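Putative thioesterase II (Thermobifida fusca, PDB 3BBJ) probably hydrolyses thioester bonds of acyl-CoA-like substrates, using a chain that carries two hotdog domains in tandem. Local coordinates at residues R47-E52 with T88-T93; A51-L56 with L106-L111; P127-C132 with C175-L180; D200-I205 with L233-T238. All blocks are in the same frame, centred on the assembly; numbering follows the deposited sequence.

Contact 1 (R47-E52 with T88-T93)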
loop_
_atom_site.group_PDB
_atom_site.type_symbol
_atom_site.label_atom_id
_atom_site.label_comp_id
_atom_site.label_asym_id
_atom_site.label_seq_id
_atom_site.Cartn_x
_atom_site.Cartn_y
_atom_site.Cartn_z
ATOM N N ARG A 47 -2.459 -14.246 -11.565
ATOM C CA ARG A 47 -2.669 -15.629 -12.010
ATOM C C ARG A 47 -1.401 -16.457 -11.938
ATOM O O ARG A 47 -1.423 -17.613 -11.521
ATOM C CB ARG A 47 -3.206 -15.677 -13.450
ATOM C CG ARG A 47 -4.684 -15.427 -13.541
ATOM C CD ARG A 47 -5.312 -16.034 -14.786
ATOM N NE ARG A 47 -6.716 -16.352 -14.534
ATOM C CZ ARG A 47 -7.731 -15.493 -14.619
ATOM N NH1 ARG A 47 -7.537 -14.227 -14.958
ATOM N NH2 ARG A 47 -8.965 -15.908 -14.348
ATOM N N SER A 48 -0.299 -15.857 -12.371
ATOM C CA SER A 48 0.986 -16.510 -12.330
ATOM C C SER A 48 1.377 -16.867 -10.907
ATOM O O SER A 48 1.937 -17.933 -10.656
ATOM C CB SER A 48 2.055 -15.597 -12.936
ATOM O OG SER A 48 2.164 -14.372 -12.228
ATOM N N ALA A 49 1.079 -15.972 -9.977
ATOM C CA ALA A 49 1.493 -16.144 -8.594
ATOM C C ALA A 49 0.729 -17.247 -7.892
ATOM O O ALA A 49 1.308 -18.033 -7.146
ATOM C CB ALA A 49 1.358 -14.841 -7.840
ATOM N N LEU A 50 -0.575 -17.298 -8.107
ATOM C CA LEU A 50 -1.402 -18.321 -7.469
ATOM C C LEU A 50 -1.170 -19.703 -8.083
ATOM O O LEU A 50 -1.422 -20.715 -7.438
ATOM C CB LEU A 50 -2.886 -17.953 -7.574
ATOM C CG LEU A 50 -3.318 -16.651 -6.899
ATOM C CD1 LEU A 50 -4.747 -16.302 -7.300
ATOM C CD2 LEU A 50 -3.185 -16.795 -5.414
ATOM N N ALA A 51 -0.720 -19.739 -9.338
ATOM C CA ALA A 51 -0.355 -20.998 -9.986
ATOM C C ALA A 51 0.860 -21.603 -9.279
ATOM O O ALA A 51 1.005 -22.830 -9.208
ATOM C CB ALA A 51 -0.061 -20.787 -11.465
ATOM N N GLU A 52 1.712 -20.741 -8.733
ATOM C CA GLU A 52 2.929 -21.169 -8.041
ATOM C C GLU A 52 2.745 -21.399 -6.544
ATOM O O GLU A 52 3.695 -21.773 -5.858
ATOM C CB GLU A 52 4.031 -20.130 -8.267
ATOM C CG GLU A 52 4.468 -20.027 -9.735
ATOM C CD GLU A 52 5.304 -21.221 -10.196
ATOM O OE1 GLU A 52 6.335 -21.505 -9.546
ATOM O OE2 GLU A 52 4.934 -21.863 -11.210
ATOM N N THR A 88 2.118 -17.808 1.823
ATOM C CA THR A 88 3.167 -18.132 0.831
ATOM C C THR A 88 3.337 -16.931 -0.094
ATOM O O THR A 88 2.397 -16.497 -0.748
ATOM C CB THR A 88 2.839 -19.385 -0.017
ATOM O OG1 THR A 88 2.888 -20.548 0.814
ATOM C CG2 THR A 88 3.841 -19.573 -1.149
ATOM N N THR A 89 4.553 -16.421 -0.165
ATOM C CA THR A 89 4.828 -15.191 -0.884
ATOM C C THR A 89 5.592 -15.427 -2.189
ATOM O O THR A 89 6.670 -16.031 -2.186
ATOM C CB THR A 89 5.554 -14.228 0.052
ATOM O OG1 THR A 89 4.693 -14.005 1.169
ATOM C CG2 THR A 89 5.858 -12.877 -0.629
ATOM N N VAL A 90 5.000 -14.938 -3.283
ATOM C CA VAL A 90 5.501 -15.118 -4.644
ATOM C C VAL A 90 5.814 -13.772 -5.333
ATOM O O VAL A 90 5.026 -12.826 -5.304
ATOM C CB VAL A 90 4.462 -15.931 -5.530
ATOM C CG1 VAL A 90 5.045 -16.290 -6.931
ATOM C CG2 VAL A 90 3.997 -17.202 -4.804
ATOM N N GLN A 91 6.993 -13.702 -5.936
ATOM C CA GLN A 91 7.398 -12.572 -6.762
ATOM C C GLN A 91 7.150 -12.950 -8.226
ATOM O O GLN A 91 7.476 -14.069 -8.673
ATOM C CB GLN A 91 8.865 -12.263 -6.514
ATOM C CG GLN A 91 9.482 -11.130 -7.285
ATOM C CD GLN A 91 10.908 -10.862 -6.803
ATOM O OE1 GLN A 91 11.883 -11.148 -7.506
ATOM N NE2 GLN A 91 11.035 -10.371 -5.570
ATOM N N THR A 92 6.542 -12.023 -8.955
ATOM C CA THR A 92 6.174 -12.252 -10.342
ATOM C C THR A 92 6.486 -10.976 -11.124
ATOM O O THR A 92 6.129 -9.861 -10.695
ATOM C CB THR A 92 4.682 -12.654 -10.456
ATOM O OG1 THR A 92 4.314 -12.816 -11.832
ATOM C CG2 THR A 92 3.769 -11.614 -9.789
ATOM N N THR A 93 7.201 -11.143 -12.239
ATOM C CA THR A 93 7.629 -10.017 -13.063
ATOM C C THR A 93 7.212 -10.215 -14.533
ATOM O O THR A 93 7.382 -11.305 -15.110
ATOM C CB THR A 93 9.149 -9.838 -12.970
ATOM O OG1 THR A 93 9.549 -9.843 -11.591
ATOM C CG2 THR A 93 9.605 -8.530 -13.652
#
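Ser48 begins the contact with a hydroxyl pair: Thr92 OG1 donates to Ser48 OG at 2.7 Å. Ser48 OG in turn is bonded to the carbonyl oxygen of Leu45, one turn back in the same helix, so a small hydroxyl serves both the helix and the strand. Thr92 offers its oxygen because OG1 stands anti to the backbone N (chi1 177°), which turns it toward the helix. A valine in its place would probably leave Ser48 OG without its donor from the strand, burying a methyl against a hydroxyl. Ala49 comes next and lies closest to the strand backbone, its CA 5.7 Å from Val90 CA. Its CB is 4.0 Å from Val90 CB, and the two branches of that valine take different parts of the alanine: CG1 lies 3.9 Å from Ala49 CA, while CG2 meets Ala49 O at 3.7 Å. A methyl side chain suits a helix held this near, with axes only 8.2 Å apart. Farther on, Glu52 adds its CB, 4.2 Å from Val90 CG1; the chain then bends at chi2 (-73°) and carries the carboxylate off to Tyr22 OH. Strand and helix run at 140° to each other. A long helix laid across an antiparallel sheet in this way is the signature of the hotdog fold, here in the N-terminal thioesterase domain.

Contact 2 (A51-L56 with L106-L111)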
loop_
_atom_site.group_PDB
_atom_site.type_symbol
_atom_site.label_atom_id
_atom_site.label_comp_id
_atom_site.label_asym_id
_atom_site.label_seq_id
_atom_site.Cartn_x
_atom_site.Cartn_y
_atom_site.Cartn_z
ATOM N N ALA A 51 -0.720 -19.739 -9.338
ATOM C CA ALA A 51 -0.355 -20.998 -9.986
ATOM C C ALA A 51 0.860 -21.603 -9.279
ATOM O O ALA A 51 1.005 -22.830 -9.208
ATOM C CB ALA A 51 -0.061 -20.787 -11.465
ATOM N N GLU A 52 1.712 -20.741 -8.733
ATOM C CA GLU A 52 2.929 -21.169 -8.041
ATOM C C GLU A 52 2.745 -21.399 -6.544
ATOM O O GLU A 52 3.695 -21.773 -5.858
ATOM C CB GLU A 52 4.031 -20.130 -8.267
ATOM C CG GLU A 52 4.468 -20.027 -9.735
ATOM C CD GLU A 52 5.304 -21.221 -10.196
ATOM O OE1 GLU A 52 6.335 -21.505 -9.546
ATOM O OE2 GLU A 52 4.934 -21.863 -11.210
ATOM N N SER A 53 1.526 -21.213 -6.049
ATOM C CA SER A 53 1.269 -21.224 -4.622
ATOM C C SER A 53 0.361 -22.351 -4.181
ATOM O O SER A 53 -0.512 -22.801 -4.933
ATOM C CB SER A 53 0.620 -19.899 -4.215
ATOM O OG SER A 53 0.244 -19.896 -2.847
ATOM N N ASP A 54 0.559 -22.749 -2.926
ATOM C CA ASP A 54 -0.246 -23.775 -2.265
ATOM C C ASP A 54 -1.486 -23.170 -1.594
ATOM O O ASP A 54 -2.330 -23.886 -1.079
ATOM C CB ASP A 54 0.602 -24.585 -1.252
ATOM C CG ASP A 54 1.639 -23.731 -0.498
ATOM O OD1 ASP A 54 1.761 -22.521 -0.773
ATOM O OD2 ASP A 54 2.351 -24.279 0.364
ATOM N N HIS A 55 -1.599 -21.848 -1.617
ATOM C CA HIS A 55 -2.751 -21.160 -1.057
ATOM C C HIS A 55 -3.593 -20.566 -2.173
ATOM O O HIS A 55 -3.091 -20.281 -3.265
ATOM C CB HIS A 55 -2.290 -20.088 -0.092
ATOM C CG HIS A 55 -1.447 -20.620 1.021
ATOM N ND1 HIS A 55 -1.952 -21.424 2.016
ATOM C CD2 HIS A 55 -0.132 -20.461 1.295
ATOM C CE1 HIS A 55 -0.982 -21.739 2.857
ATOM N NE2 HIS A 55 0.135 -21.166 2.442
ATOM N N LEU A 56 -4.871 -20.354 -1.879
ATOM C CA LEU A 56 -5.848 -20.007 -2.904
ATOM C C LEU A 56 -5.956 -18.531 -3.273
ATOM O O LEU A 56 -6.359 -18.226 -4.397
ATOM C CB LEU A 56 -7.238 -20.519 -2.498
ATOM C CG LEU A 56 -7.382 -22.039 -2.359
ATOM C CD1 LEU A 56 -8.850 -22.423 -2.108
ATOM C CD2 LEU A 56 -6.846 -22.778 -3.597
ATOM N N LEU A 106 3.256 -10.901 -3.930
ATOM C CA LEU A 106 1.942 -11.229 -3.433
ATOM C C LEU A 106 2.030 -12.168 -2.261
ATOM O O LEU A 106 2.639 -13.241 -2.357
ATOM C CB LEU A 106 1.067 -11.865 -4.540
ATOM C CG LEU A 106 0.641 -10.989 -5.737
ATOM C CD1 LEU A 106 1.780 -10.813 -6.734
ATOM C CD2 LEU A 106 -0.567 -11.563 -6.440
ATOM N N ALA A 107 1.427 -11.742 -1.148
ATOM C CA ALA A 107 1.273 -12.593 0.013
ATOM C C ALA A 107 0.003 -13.367 -0.280
ATOM O O ALA A 107 -1.085 -12.772 -0.362
ATOM C CB ALA A 107 1.134 -11.771 1.299
ATOM N N THR A 108 0.142 -14.683 -0.468
ATOM C CA THR A 108 -1.014 -15.542 -0.713
ATOM C C THR A 108 -1.310 -16.348 0.533
ATOM O O THR A 108 -0.397 -16.756 1.263
ATOM C CB THR A 108 -0.830 -16.512 -1.909
ATOM O OG1 THR A 108 -0.090 -17.659 -1.491
ATOM C CG2 THR A 108 -0.118 -15.824 -3.095
ATOM N N ALA A 109 -2.599 -16.545 0.772
ATOM C CA ALA A 109 -3.095 -17.323 1.900
ATOM C C ALA A 109 -4.468 -17.865 1.474
ATOM O O ALA A 109 -4.895 -17.641 0.352
ATOM C CB ALA A 109 -3.208 -16.459 3.139
ATOM N N THR A 110 -5.138 -18.593 2.354
ATOM C CA THR A 110 -6.460 -19.119 2.055
ATOM C C THR A 110 -7.415 -18.566 3.082
ATOM O O THR A 110 -7.362 -18.943 4.226
ATOM C CB THR A 110 -6.474 -20.670 2.074
ATOM O OG1 THR A 110 -5.559 -21.151 1.081
ATOM C CG2 THR A 110 -7.897 -21.230 1.786
ATOM N N LEU A 111 -8.277 -17.655 2.662
ATOM C CA LEU A 111 -9.250 -17.060 3.553
ATOM C C LEU A 111 -10.463 -17.966 3.726
ATOM O O LEU A 111 -10.775 -18.769 2.853
ATOM C CB LEU A 111 -9.730 -15.728 2.996
ATOM C CG LEU A 111 -8.698 -14.621 2.782
ATOM C CD1 LEU A 111 -9.425 -13.362 2.317
ATOM C CD2 LEU A 111 -7.912 -14.395 4.057
#
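Ser53 OG donates to Thr108 OG1 across 2.6 Å, and the same oxygen forms an ST turn, accepting from His55 N at 3.0 Å. The turn shapes the loop that leaves the central helix of the N-terminal hotdog domain, while the bond to Thr108 ties that loop to the end of strand 99-109. The hydroxyls form a relay, since Thr108 OG1 is also bonded to the carbonyl oxygen of Thr88 on the adjoining strand; serine and threonine suit the place because each hydroxyl can give and accept at once. A second bond runs in the same direction, loop to threonine: the backbone Leu56 N donates to Thr110 OG1 at 3.1 Å, nearly straight at 164°, so here a side chain just past the strand stands in for a backbone acceptor.

Packing fills the space between these two bonds. His55 sets its CB 3.5 Å from Ala109 C, and its ring carbon CG lies 3.8 Å from Ala109 CA. A chi1 of -58°, with CG anti to the carbonyl carbon, brings the ring there, and the imidazole is held at its far end by NE2, bonded to Gly84 O. On its other side Ala109 is packed by Trp246 of the second subunit, so the small residue sits between loop and dimer partner. Thr110 OG1 lies at the edge of the imidazole, in its plane, 3.7 Å from His55 ND1.

Contact 3 (P127-C132 with C175-L180)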
loop_
_atom_site.group_PDB
_atom_site.type_symbol
_atom_site.label_atom_id
_atom_site.label_comp_id
_atom_site.label_asym_id
_atom_site.label_seq_id
_atom_site.Cartn_x
_atom_site.Cartn_y
_atom_site.Cartn_z
ATOM N N PRO A 127 -25.786 5.360 -3.211
ATOM C CA PRO A 127 -27.103 5.140 -3.788
ATOM C C PRO A 127 -27.194 3.794 -4.490
ATOM O O PRO A 127 -26.185 3.302 -4.984
ATOM C CB PRO A 127 -27.220 6.250 -4.826
ATOM C CG PRO A 127 -26.265 7.287 -4.411
ATOM C CD PRO A 127 -25.160 6.592 -3.721
ATOM N N PRO A 128 -28.393 3.192 -4.532
ATOM C CA PRO A 128 -28.548 1.933 -5.275
ATOM C C PRO A 128 -28.094 2.047 -6.727
ATOM O O PRO A 128 -28.137 3.133 -7.311
ATOM C CB PRO A 128 -30.052 1.666 -5.209
ATOM C CG PRO A 128 -30.523 2.403 -4.002
ATOM C CD PRO A 128 -29.647 3.614 -3.881
ATOM N N GLN A 129 -27.657 0.926 -7.290
ATOM C CA GLN A 129 -27.171 0.884 -8.660
ATOM C C GLN A 129 -28.190 1.458 -9.663
ATOM O O GLN A 129 -27.802 2.101 -10.643
ATOM C CB GLN A 129 -26.807 -0.552 -9.044
ATOM C CG GLN A 129 -25.995 -0.670 -10.328
ATOM C CD GLN A 129 -25.564 -2.085 -10.612
ATOM O OE1 GLN A 129 -26.121 -3.024 -10.064
ATOM N NE2 GLN A 129 -24.565 -2.248 -11.472
ATOM N N HIS A 130 -29.481 1.235 -9.411
ATOM C CA HIS A 130 -30.531 1.717 -10.310
ATOM C C HIS A 130 -30.658 3.246 -10.305
ATOM O O HIS A 130 -31.083 3.829 -11.297
ATOM C CB HIS A 130 -31.879 1.032 -10.021
ATOM C CG HIS A 130 -32.581 1.520 -8.787
ATOM N ND1 HIS A 130 -32.585 0.810 -7.602
ATOM C CD2 HIS A 130 -33.336 2.624 -8.565
ATOM C CE1 HIS A 130 -33.300 1.464 -6.702
ATOM N NE2 HIS A 130 -33.763 2.569 -7.259
ATOM N N GLN A 131 -30.282 3.894 -9.200
ATOM C CA GLN A 131 -30.288 5.366 -9.137
ATOM C C GLN A 131 -29.009 5.973 -9.713
ATOM O O GLN A 131 -28.913 7.189 -9.858
ATOM C CB GLN A 131 -30.479 5.861 -7.701
ATOM C CG GLN A 131 -31.869 5.613 -7.126
ATOM C CD GLN A 131 -31.984 6.060 -5.675
ATOM O OE1 GLN A 131 -31.441 7.101 -5.281
ATOM N NE2 GLN A 131 -32.681 5.265 -4.866
ATOM N N CYS A 132 -28.034 5.125 -10.035
ATOM C CA CYS A 132 -26.743 5.571 -10.561
ATOM C C CYS A 132 -26.795 5.749 -12.070
ATOM O O CYS A 132 -27.684 5.222 -12.745
ATOM C CB CYS A 132 -25.625 4.584 -10.196
ATOM S SG CYS A 132 -25.243 4.525 -8.442
ATOM N N CYS A 175 -17.969 7.441 -6.299
ATOM C CA CYS A 175 -18.539 6.179 -5.862
ATOM C C CYS A 175 -19.612 5.684 -6.814
ATOM O O CYS A 175 -20.092 6.398 -7.707
ATOM C CB CYS A 175 -19.083 6.274 -4.443
ATOM S SG CYS A 175 -20.458 7.378 -4.283
ATOM N N GLY A 176 -19.979 4.434 -6.632
ATOM C CA GLY A 176 -20.916 3.814 -7.516
ATOM C C GLY A 176 -20.634 2.336 -7.577
ATOM O O GLY A 176 -20.197 1.745 -6.596
ATOM N N TYR A 177 -20.902 1.748 -8.739
ATOM C CA TYR A 177 -20.750 0.320 -8.953
ATOM C C TYR A 177 -19.885 0.050 -10.178
ATOM O O TYR A 177 -19.914 0.804 -11.151
ATOM C CB TYR A 177 -22.139 -0.320 -9.088
ATOM C CG TYR A 177 -22.999 -0.040 -7.879
ATOM C CD1 TYR A 177 -23.608 1.201 -7.722
ATOM C CD2 TYR A 177 -23.160 -0.990 -6.871
ATOM C CE1 TYR A 177 -24.363 1.497 -6.616
ATOM C CE2 TYR A 177 -23.921 -0.708 -5.740
ATOM C CZ TYR A 177 -24.526 0.538 -5.623
ATOM O OH TYR A 177 -25.287 0.842 -4.521
ATOM N N VAL A 178 -19.111 -1.024 -10.112
ATOM C CA VAL A 178 -18.247 -1.427 -11.209
ATOM C C VAL A 178 -18.284 -2.923 -11.399
ATOM O O VAL A 178 -18.438 -3.683 -10.431
ATOM C CB VAL A 178 -16.792 -1.021 -10.961
ATOM C CG1 VAL A 178 -16.224 -1.649 -9.612
ATOM C CG2 VAL A 178 -15.943 -1.378 -12.167
ATOM N N ASP A 179 -18.145 -3.341 -12.654
ATOM C CA ASP A 179 -18.110 -4.758 -13.024
ATOM C C ASP A 179 -17.571 -4.845 -14.443
ATOM O O ASP A 179 -17.444 -3.820 -15.122
ATOM C CB ASP A 179 -19.532 -5.348 -12.967
ATOM C CG ASP A 179 -19.547 -6.870 -12.719
ATOM O OD1 ASP A 179 -18.506 -7.553 -12.905
ATOM O OD2 ASP A 179 -20.624 -7.375 -12.320
ATOM N N LEU A 180 -17.237 -6.048 -14.881
ATOM C CA LEU A 180 -16.925 -6.300 -16.289
ATOM C C LEU A 180 -18.141 -5.918 -17.151
ATOM O O LEU A 180 -19.281 -6.014 -16.708
ATOM C CB LEU A 180 -16.580 -7.778 -16.510
ATOM C CG LEU A 180 -15.307 -8.299 -15.819
ATOM C CD1 LEU A 180 -15.175 -9.807 -15.986
ATOM C CD2 LEU A 180 -14.096 -7.578 -16.388
#
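Gln129 lies across one face of the Tyr177 ring, its CB 3.9 Å from the ring centroid and only 11° off the normal, a CH-pi contact over the middle of the ring. With CG anti to the backbone N (chi1 -167°) and the chain extended beyond it, the glutamine runs over the ring toward the tyrosine's own backbone. Its amide plane is tilted 26° from the ring, and NE2 comes 3.9 Å from Tyr177 CB before bonding to Asp154 OD2 on the neighbouring strand. A long amide chain thus does double work, its methylenes covering the aromatic ring and its polar end meeting a carboxylate.

The edge of the same ring is used as well. Cys132 SG approaches it close to the ring plane, 3.6 Å from Tyr177 CE1, in a sulfur-aromatic contact. At the far end the phenol hydroxyl donates to Pro127 O at 2.7 Å, reaching that oxygen from above its carbonyl plane. One tyrosine therefore meets three points of the loop, which curls around it with the help of backbone bonds from Gln131 N to Pro128 O and from Cys132 N to Gln129 O. Gly176, just before it, has backbone angles at which a CB would collide with the preceding carbonyl oxygen. The arrangement fixes a surface loop against the antiparallel sheet of the C-terminal hotdog domain, immediately before strand 133-134.

Contact 4 (D200-I205 with L233-T238)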
loop_
_atom_site.group_PDB
_atom_site.type_symbol
_atom_site.label_atom_id
_atom_site.label_comp_id
_atom_site.label_asym_id
_atom_site.label_seq_id
_atom_site.Cartn_x
_atom_site.Cartn_y
_atom_site.Cartn_z
ATOM N N ASP A 200 -8.235 -0.732 -10.343
ATOM C CA ASP A 200 -7.663 0.218 -11.305
ATOM C C ASP A 200 -8.581 0.429 -12.502
ATOM O O ASP A 200 -8.124 0.846 -13.562
ATOM C CB ASP A 200 -6.301 -0.279 -11.835
ATOM C CG ASP A 200 -5.505 0.825 -12.548
ATOM O OD1 ASP A 200 -5.544 1.997 -12.106
ATOM O OD2 ASP A 200 -4.820 0.522 -13.535
ATOM N N ALA A 201 -9.871 0.163 -12.343
ATOM C CA ALA A 201 -10.798 0.277 -13.474
ATOM C C ALA A 201 -11.639 1.559 -13.456
ATOM O O ALA A 201 -12.599 1.674 -14.241
ATOM C CB ALA A 201 -11.716 -0.962 -13.533
ATOM N N LEU A 202 -11.280 2.518 -12.590
ATOM C CA LEU A 202 -12.075 3.750 -12.445
ATOM C C LEU A 202 -11.342 4.993 -12.955
ATOM O O LEU A 202 -10.125 4.959 -13.163
ATOM C CB LEU A 202 -12.430 3.969 -10.979
ATOM C CG LEU A 202 -12.851 2.783 -10.118
ATOM C CD1 LEU A 202 -12.617 3.152 -8.641
ATOM C CD2 LEU A 202 -14.318 2.379 -10.410
ATOM N N PRO A 203 -12.082 6.108 -13.159
ATOM C CA PRO A 203 -11.420 7.340 -13.614
ATOM C C PRO A 203 -10.374 7.764 -12.605
ATOM O O PRO A 203 -10.629 7.701 -11.396
ATOM C CB PRO A 203 -12.555 8.369 -13.666
ATOM C CG PRO A 203 -13.793 7.602 -13.729
ATOM C CD PRO A 203 -13.543 6.293 -13.030
ATOM N N PRO A 204 -9.170 8.109 -13.074
ATOM C CA PRO A 204 -8.169 8.600 -12.139
ATOM C C PRO A 204 -8.725 9.753 -11.301
ATOM O O PRO A 204 -9.266 10.711 -11.854
ATOM C CB PRO A 204 -7.026 9.033 -13.053
ATOM C CG PRO A 204 -7.143 8.111 -14.219
ATOM C CD PRO A 204 -8.628 7.981 -14.436
ATOM N N ILE A 205 -8.608 9.631 -9.980
ATOM C CA ILE A 205 -9.174 10.607 -9.038
ATOM C C ILE A 205 -8.579 12.030 -9.206
ATOM O O ILE A 205 -9.225 13.047 -8.908
ATOM C CB ILE A 205 -9.021 10.093 -7.572
ATOM C CG1 ILE A 205 -9.953 10.857 -6.627
ATOM C CG2 ILE A 205 -7.558 10.144 -7.129
ATOM C CD1 ILE A 205 -11.413 10.665 -6.937
ATOM N N LEU A 233 -19.428 -4.726 -8.000
ATOM C CA LEU A 233 -18.825 -4.237 -6.761
ATOM C C LEU A 233 -19.154 -2.767 -6.573
ATOM O O LEU A 233 -19.123 -1.997 -7.535
ATOM C CB LEU A 233 -17.315 -4.458 -6.798
ATOM C CG LEU A 233 -16.969 -5.949 -6.902
ATOM C CD1 LEU A 233 -15.522 -6.206 -7.306
ATOM C CD2 LEU A 233 -17.305 -6.635 -5.594
ATOM N N ALA A 234 -19.514 -2.398 -5.346
ATOM C CA ALA A 234 -19.650 -0.997 -4.958
ATOM C C ALA A 234 -18.231 -0.458 -4.724
ATOM O O ALA A 234 -17.409 -1.150 -4.105
ATOM C CB ALA A 234 -20.473 -0.874 -3.673
ATOM N N PHE A 235 -17.954 0.766 -5.194
ATOM C CA PHE A 235 -16.633 1.362 -5.066
ATOM C C PHE A 235 -16.696 2.754 -4.487
ATOM O O PHE A 235 -17.718 3.416 -4.543
ATOM C CB PHE A 235 -15.911 1.427 -6.421
ATOM C CG PHE A 235 -16.494 2.459 -7.401
ATOM C CD1 PHE A 235 -16.100 3.797 -7.356
ATOM C CD2 PHE A 235 -17.399 2.079 -8.378
ATOM C CE1 PHE A 235 -16.639 4.733 -8.242
ATOM C CE2 PHE A 235 -17.925 3.010 -9.270
ATOM C CZ PHE A 235 -17.550 4.333 -9.193
ATOM N N ARG A 236 -15.574 3.181 -3.912
ATOM C CA ARG A 236 -15.390 4.554 -3.479
ATOM C C ARG A 236 -13.938 4.871 -3.705
ATOM O O ARG A 236 -13.054 4.080 -3.311
ATOM C CB ARG A 236 -15.732 4.755 -2.007
ATOM C CG ARG A 236 -15.433 6.186 -1.537
ATOM C CD ARG A 236 -15.370 6.369 -0.022
ATOM N NE ARG A 236 -14.731 5.230 0.645
ATOM C CZ ARG A 236 -14.289 5.222 1.896
ATOM N NH1 ARG A 236 -14.361 6.321 2.649
ATOM N NH2 ARG A 236 -13.746 4.108 2.384
ATOM N N SER A 237 -13.702 6.024 -4.335
ATOM C CA SER A 237 -12.346 6.493 -4.662
ATOM C C SER A 237 -12.096 7.861 -4.060
ATOM O O SER A 237 -12.899 8.746 -4.222
ATOM C CB SER A 237 -12.145 6.571 -6.162
ATOM O OG SER A 237 -10.812 6.964 -6.411
ATOM N N THR A 238 -10.978 8.028 -3.367
ATOM C CA THR A 238 -10.663 9.277 -2.712
ATOM C C THR A 238 -9.186 9.599 -2.855
ATOM O O THR A 238 -8.402 8.775 -3.308
ATOM C CB THR A 238 -11.060 9.246 -1.218
ATOM O OG1 THR A 238 -10.208 8.359 -0.501
ATOM C CG2 THR A 238 -12.485 8.789 -1.064
HETATM O O HOH W 1 -10.185 6.475 -9.113
#
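This is a buried, mostly apolar contact in which Leu202 and Ile205, on the loop following helix 191-198, pack against Phe235 and Ser237 of strand 233-243. The leucine provides the clearest fit: its CD2 methyl sits over the centre of the Phe235 ring, 3.6 Å from the centroid and 6° off the normal, a CH-pi contact. Its other methyl, CD1, lies on the same side but past the ring's rim, 3.8 Å from Phe235 CD1, and extends toward Ser237, so the branched end spans two residues that point the same way from the strand. Phe235 places its CG between backbone N and carbonyl carbon (chi1 71°), laying the ring against the loop. In the hotdog fold the sheet wraps around a central helix, and here the chain leaving helix 191-198 continues along the same sheet of the C-terminal domain. Val153 and Phe155 of strand 151-155 also pack on the aromatic ring. Replacing Phe235 by an alanine would probably open a gap beneath Leu202 CD2 and deprive those two residues of their packing partner. Farther along, Ile205 brings CD1 to 3.6 Å from Ser237 O, while its own backbone N bonds to Glu249 OE1. Serine is small enough for the isoleucine to come this near, yet its hydroxyl remains useful: a water lies 2.8 Å from Ser237 OG and donates to Pro203 O at 2.6 Å.

Overall arrangement
Following the chain, the end of helix 38-51 opens contact 1, which closes when strand 88-96 returns. Contact 2 starts from the same stretch, sharing Ala51 and Glu52, but closes later on strand 99-109, so the two loops overlap in staggered fashion. Their centres are 8 Å apart, and the neighbouring strands join them. Both belong to the N-terminal hotdog domain and border the second subunit. After the crossing to the C-terminal domain, contact 3 closes on strand 173-180 before contact 4 opens beyond helix 191-198, making these two loops successive. They meet where strands 173-180 and 233-243 pair. Contacts 1 and 3 lie about 32 Å apart, centre to centre.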